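Local coordinates for inositol monophosphatase family protein (Staphylococcus aureus subsp. aureus MSSA476, PDB 4I3Y) that probably hydrolyses inositol monophosphates to inositol and phosphate with the help of magnesium ions, and is inhibited by lithium, at residues G204-I216 with I238-N250. Numbering follows the deposited sequence.
Sequences GAHINTNPKPWDI and IDHLKGAPFIISN
Ile-216 lays its CG2 methyl squarely over one face of the Phe-246 ring, a CH-pi contact 3.6 Å from the centroid and only 8° off the ring normal. The backbone N of Ile-248 lies beyond the opposite face, offset toward the rim, and Asn-208 O sits at the edge, in the ring plane, where the positive rim of an aromatic suits a carbonyl oxygen. CB of Asn-208 reaches CE2 of Phe-246 at 3.8 Å, while Pro-211 CG and the His-206 ring approach obliquely. Phe-246 has an unusual chi1 of 112°, which turns its ring toward 204-216. With CG2 of Ile-216 spent on this ring, CD1 meets Ile-238 CG2 tip to tip, so one branched residue fills two places.

Behind these side chains, strands 205-208 and 246-249 run antiparallel. His-206 with Ile-248 and Asn-208 with Phe-246 are hydrogen-bonded pairs, each closed by two backbone bonds; Asn-250 N to Gly-204 O, 2.8 Å, adds a fifth. Ala-205, Ile-207 and Ile-247 make an apolar patch on the other face, where CD1 of Ile-247 comes 4.0 Å from Ala-205 CB. The buried His-206 ring bonds through ND1 to Ser-164.

Past the strands, Asn-208 OD1 accepts from Asn-210 N, in its carbonyl plane, forming an Asx turn that leads into Pro-211. The compact Pro-213 ring, bringing no N-H to satisfy, lies against the 239-242 turn, CG 3.4 Å from Leu-241 O; one water donates to both Pro-213 O and His-240 O. A short, weakly bonded helical turn, 213-216, brings the Asp-215 carboxylate near those of Asp-97 and Asp-94, a magnesium-site residue. Backbone bonding thus joins neighbouring inner strands of the five-stranded mixed sheet, while proline rings against carbonyl oxygens, the Ile-216 to Ile-238 contact and a shared water tie loop 238-245 to the chain approaching the metal site.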
loop_
_atom_site.group_PDB
_atom_site.type_symbol
_atom_site.label_atom_id
_atom_site.label_comp_id
_atom_site.label_asym_id
_atom_site.label_seq_id
_atom_site.Cartn_x
_atom_site.Cartn_y
_atom_site.Cartn_z
ATOM N N GLY A 204 11.680 6.836 1.833
ATOM C CA GLY A 204 13.081 7.063 2.200
ATOM C C GLY A 204 13.808 5.790 2.510
ATOM O O GLY A 204 14.995 5.671 2.156
ATOM N N ALA A 205 13.126 4.818 3.123
ATOM C CA ALA A 205 13.811 3.613 3.577
ATOM C C ALA A 205 12.794 2.539 3.906
ATOM O O ALA A 205 11.622 2.849 4.158
ATOM C CB ALA A 205 14.746 3.915 4.785
ATOM N N HIS A 206 13.233 1.276 3.803
ATOM C CA HIS A 206 12.461 0.126 4.211
ATOM C C HIS A 206 13.376 -0.707 5.083
ATOM O O HIS A 206 14.559 -0.957 4.750
ATOM C CB HIS A 206 11.928 -0.758 3.043
ATOM C CG HIS A 206 11.284 -2.040 3.514
ATOM N ND1 HIS A 206 10.139 -2.056 4.282
ATOM C CD2 HIS A 206 11.592 -3.345 3.285
ATOM C CE1 HIS A 206 9.808 -3.306 4.565
ATOM N NE2 HIS A 206 10.678 -4.110 3.977
ATOM N N ILE A 207 12.844 -1.135 6.209
ATOM C CA ILE A 207 13.651 -1.981 7.140
ATOM C C ILE A 207 12.953 -3.312 7.279
ATOM O O ILE A 207 11.697 -3.330 7.398
ATOM C CB ILE A 207 13.642 -1.359 8.552
ATOM C CG1 ILE A 207 14.385 -0.015 8.539
ATOM C CG2 ILE A 207 14.189 -2.326 9.605
ATOM C CD1 ILE A 207 13.909 0.901 9.669
ATOM N N ASN A 208 13.726 -4.411 7.258
ATOM C CA ASN A 208 13.249 -5.780 7.643
ATOM C C ASN A 208 14.337 -6.400 8.582
ATOM O O ASN A 208 15.497 -6.648 8.156
ATOM C CB ASN A 208 12.935 -6.703 6.431
ATOM C CG ASN A 208 12.372 -8.093 6.849
ATOM O OD1 ASN A 208 12.785 -8.696 7.868
ATOM N ND2 ASN A 208 11.451 -8.631 6.026
ATOM N N THR A 209 13.963 -6.564 9.853
ATOM C CA THR A 209 14.937 -6.953 10.897
ATOM C C THR A 209 15.228 -8.439 10.909
ATOM O O THR A 209 15.977 -8.904 11.727
ATOM C CB THR A 209 14.499 -6.607 12.341
ATOM O OG1 THR A 209 13.261 -7.275 12.617
ATOM C CG2 THR A 209 14.344 -5.156 12.487
ATOM N N ASN A 210 14.611 -9.193 10.022
ATOM C CA ASN A 210 14.927 -10.585 9.942
ATOM C C ASN A 210 14.523 -11.217 8.607
ATOM O O ASN A 210 13.725 -12.161 8.602
ATOM C CB ASN A 210 14.288 -11.301 11.133
ATOM C CG ASN A 210 14.681 -12.765 11.210
ATOM O OD1 ASN A 210 13.862 -13.622 11.604
ATOM N ND2 ASN A 210 15.928 -13.075 10.824
ATOM N N PRO A 211 15.061 -10.703 7.478
ATOM C CA PRO A 211 14.674 -11.305 6.211
ATOM C C PRO A 211 15.433 -12.599 5.887
ATOM O O PRO A 211 16.591 -12.768 6.301
ATOM C CB PRO A 211 15.106 -10.257 5.183
ATOM C CG PRO A 211 16.329 -9.626 5.783
ATOM C CD PRO A 211 16.079 -9.645 7.287
ATOM N N LYS A 212 14.831 -13.426 5.047
ATOM C CA LYS A 212 15.512 -14.578 4.465
ATOM C C LYS A 212 16.239 -14.136 3.219
ATOM O O LYS A 212 15.942 -13.058 2.693
ATOM C CB LYS A 212 14.498 -15.638 4.108
ATOM C CG LYS A 212 13.814 -16.152 5.370
ATOM C CD LYS A 212 14.698 -17.114 6.169
ATOM C CE LYS A 212 14.560 -17.010 7.690
ATOM N NZ LYS A 212 13.423 -16.128 8.122
ATOM N N PRO A 213 17.161 -14.979 2.715
ATOM C CA PRO A 213 17.925 -14.649 1.512
ATOM C C PRO A 213 17.001 -14.206 0.325
ATOM O O PRO A 213 17.316 -13.206 -0.354
ATOM C CB PRO A 213 18.633 -15.989 1.183
ATOM C CG PRO A 213 18.899 -16.551 2.549
ATOM C CD PRO A 213 17.656 -16.224 3.363
ATOM N N TRP A 214 15.913 -14.953 0.122
ATOM C CA TRP A 214 14.991 -14.755 -1.013
ATOM C C TRP A 214 14.151 -13.459 -0.876
ATOM O O TRP A 214 13.766 -12.904 -1.887
ATOM C CB TRP A 214 14.100 -15.991 -1.225
ATOM C CG TRP A 214 13.536 -16.527 0.077
ATOM C CD1 TRP A 214 12.474 -16.007 0.774
ATOM C CD2 TRP A 214 14.033 -17.629 0.863
ATOM N NE1 TRP A 214 12.259 -16.737 1.915
ATOM C CE2 TRP A 214 13.183 -17.752 1.988
ATOM C CE3 TRP A 214 15.076 -18.555 0.691
ATOM C CZ2 TRP A 214 13.345 -18.760 2.974
ATOM C CZ3 TRP A 214 15.254 -19.557 1.684
ATOM C CH2 TRP A 214 14.403 -19.649 2.805
ATOM N N ASP A 215 13.887 -12.983 0.357
ATOM C CA ASP A 215 13.114 -11.711 0.535
ATOM C C ASP A 215 13.888 -10.473 0.048
ATOM O O ASP A 215 13.284 -9.437 -0.261
ATOM C CB ASP A 215 12.736 -11.467 2.015
ATOM C CG ASP A 215 11.965 -12.598 2.627
ATOM O OD1 ASP A 215 10.939 -13.078 2.065
ATOM O OD2 ASP A 215 12.413 -13.008 3.726
ATOM N N ILE A 216 15.221 -10.565 0.020
ATOM C CA ILE A 216 16.091 -9.436 -0.350
ATOM C C ILE A 216 16.983 -9.630 -1.583
ATOM O O ILE A 216 17.775 -8.748 -1.917
ATOM C CB ILE A 216 16.967 -8.992 0.859
ATOM C CG1 ILE A 216 17.905 -10.130 1.383
ATOM C CG2 ILE A 216 16.043 -8.551 2.003
ATOM C CD1 ILE A 216 19.019 -9.578 2.277
ATOM N N ILE A 238 25.763 -7.287 3.377
ATOM C CA ILE A 238 24.960 -8.448 3.678
ATOM C C ILE A 238 25.410 -9.607 2.847
ATOM O O ILE A 238 25.617 -9.486 1.630
ATOM C CB ILE A 238 23.459 -8.187 3.324
ATOM C CG1 ILE A 238 22.964 -6.906 4.020
ATOM C CG2 ILE A 238 22.603 -9.404 3.633
ATOM C CD1 ILE A 238 21.813 -6.225 3.323
ATOM N N ASP A 239 25.502 -10.765 3.483
ATOM C CA ASP A 239 25.712 -11.976 2.736
ATOM C C ASP A 239 24.417 -12.364 1.994
ATOM O O ASP A 239 23.425 -12.758 2.612
ATOM C CB ASP A 239 26.053 -13.071 3.741
ATOM C CG ASP A 239 26.575 -14.335 3.082
ATOM O OD1 ASP A 239 26.448 -14.547 1.838
ATOM O OD2 ASP A 239 27.063 -15.161 3.852
ATOM N N HIS A 240 24.436 -12.342 0.668
ATOM C CA HIS A 240 23.220 -12.764 -0.081
ATOM C C HIS A 240 22.859 -14.217 0.170
ATOM O O HIS A 240 21.723 -14.654 -0.078
ATOM C CB HIS A 240 23.379 -12.527 -1.593
ATOM C CG HIS A 240 24.401 -13.431 -2.250
ATOM N ND1 HIS A 240 25.757 -13.214 -2.165
ATOM C CD2 HIS A 240 24.250 -14.546 -3.008
ATOM C CE1 HIS A 240 26.404 -14.163 -2.833
ATOM N NE2 HIS A 240 25.508 -14.968 -3.383
ATOM N N LEU A 241 23.824 -15.020 0.589
ATOM C CA LEU A 241 23.514 -16.445 0.879
ATOM C C LEU A 241 22.766 -16.649 2.197
ATOM O O LEU A 241 22.091 -17.640 2.401
ATOM C CB LEU A 241 24.808 -17.261 0.881
ATOM C CG LEU A 241 25.288 -18.046 -0.342
ATOM C CD1 LEU A 241 24.675 -17.597 -1.670
ATOM C CD2 LEU A 241 26.812 -18.147 -0.402
ATOM N N LYS A 242 22.877 -15.709 3.110
ATOM C CA LYS A 242 22.258 -15.879 4.454
ATOM C C LYS A 242 21.326 -14.734 4.820
ATOM O O LYS A 242 21.385 -13.634 4.276
ATOM C CB LYS A 242 23.343 -15.982 5.529
ATOM C CG LYS A 242 24.460 -16.930 5.195
ATOM C CD LYS A 242 23.874 -18.320 5.043
ATOM C CE LYS A 242 24.945 -19.403 4.909
ATOM N NZ LYS A 242 24.357 -20.708 5.363
ATOM N N GLY A 243 20.451 -14.924 5.758
ATOM C CA GLY A 243 19.803 -13.650 6.229
ATOM C C GLY A 243 20.780 -12.472 6.496
ATOM O O GLY A 243 21.984 -12.652 6.482
ATOM N N ALA A 244 20.265 -11.260 6.678
ATOM C CA ALA A 244 20.678 -10.451 7.859
ATOM C C ALA A 244 19.641 -9.359 8.074
ATOM O O ALA A 244 18.979 -8.962 7.092
ATOM C CB ALA A 244 22.076 -9.843 7.700
ATOM N N PRO A 245 19.501 -8.850 9.330
ATOM C CA PRO A 245 18.696 -7.675 9.529
ATOM C C PRO A 245 19.169 -6.617 8.525
ATOM O O PRO A 245 20.383 -6.443 8.351
ATOM C CB PRO A 245 19.049 -7.278 10.992
ATOM C CG PRO A 245 19.315 -8.611 11.677
ATOM C CD PRO A 245 20.124 -9.293 10.599
ATOM N N PHE A 246 18.242 -5.946 7.848
ATOM C CA PHE A 246 18.631 -5.132 6.718
ATOM C C PHE A 246 17.824 -3.894 6.559
ATOM O O PHE A 246 16.695 -3.808 7.023
ATOM C CB PHE A 246 18.648 -5.976 5.377
ATOM C CG PHE A 246 17.572 -5.609 4.366
ATOM C CD1 PHE A 246 17.926 -5.236 3.059
ATOM C CD2 PHE A 246 16.193 -5.620 4.697
ATOM C CE1 PHE A 246 16.945 -4.876 2.126
ATOM C CE2 PHE A 246 15.221 -5.289 3.755
ATOM C CZ PHE A 246 15.581 -4.883 2.483
ATOM N N ILE A 247 18.443 -2.905 5.900
ATOM C CA ILE A 247 17.788 -1.713 5.465
ATOM C C ILE A 247 18.085 -1.510 3.967
ATOM O O ILE A 247 19.189 -1.758 3.518
ATOM C CB ILE A 247 18.279 -0.471 6.265
ATOM C CG1 ILE A 247 17.627 0.805 5.710
ATOM C CG2 ILE A 247 19.830 -0.380 6.231
ATOM C CD1 ILE A 247 17.690 2.040 6.637
ATOM N N ILE A 248 17.083 -1.163 3.177
ATOM C CA ILE A 248 17.345 -0.494 1.874
ATOM C C ILE A 248 16.915 0.981 2.009
ATOM O O ILE A 248 15.802 1.258 2.482
ATOM C CB ILE A 248 16.678 -1.218 0.687
ATOM C CG1 ILE A 248 17.094 -0.525 -0.631
ATOM C CG2 ILE A 248 15.154 -1.368 0.919
ATOM C CD1 ILE A 248 16.721 -1.383 -1.820
ATOM N N SER A 249 17.794 1.927 1.640
ATOM C CA SER A 249 17.533 3.340 1.925
ATOM C C SER A 249 18.050 4.272 0.885
ATOM O O SER A 249 19.081 4.029 0.227
ATOM C CB SER A 249 18.170 3.720 3.290
ATOM O OG SER A 249 18.251 5.127 3.457
ATOM N N ASN A 250 17.327 5.354 0.688
ATOM C CA ASN A 250 17.891 6.526 0.031
ATOM C C ASN A 250 19.265 6.911 0.687
ATOM O O ASN A 250 19.404 6.782 1.904
ATOM C CB ASN A 250 16.895 7.676 0.193
ATOM C CG ASN A 250 17.210 8.862 -0.711
ATOM O OD1 ASN A 250 18.135 9.642 -0.439
ATOM N ND2 ASN A 250 16.399 9.027 -1.778
HETATM O O HOH W 1 20.020 -12.442 -0.723
#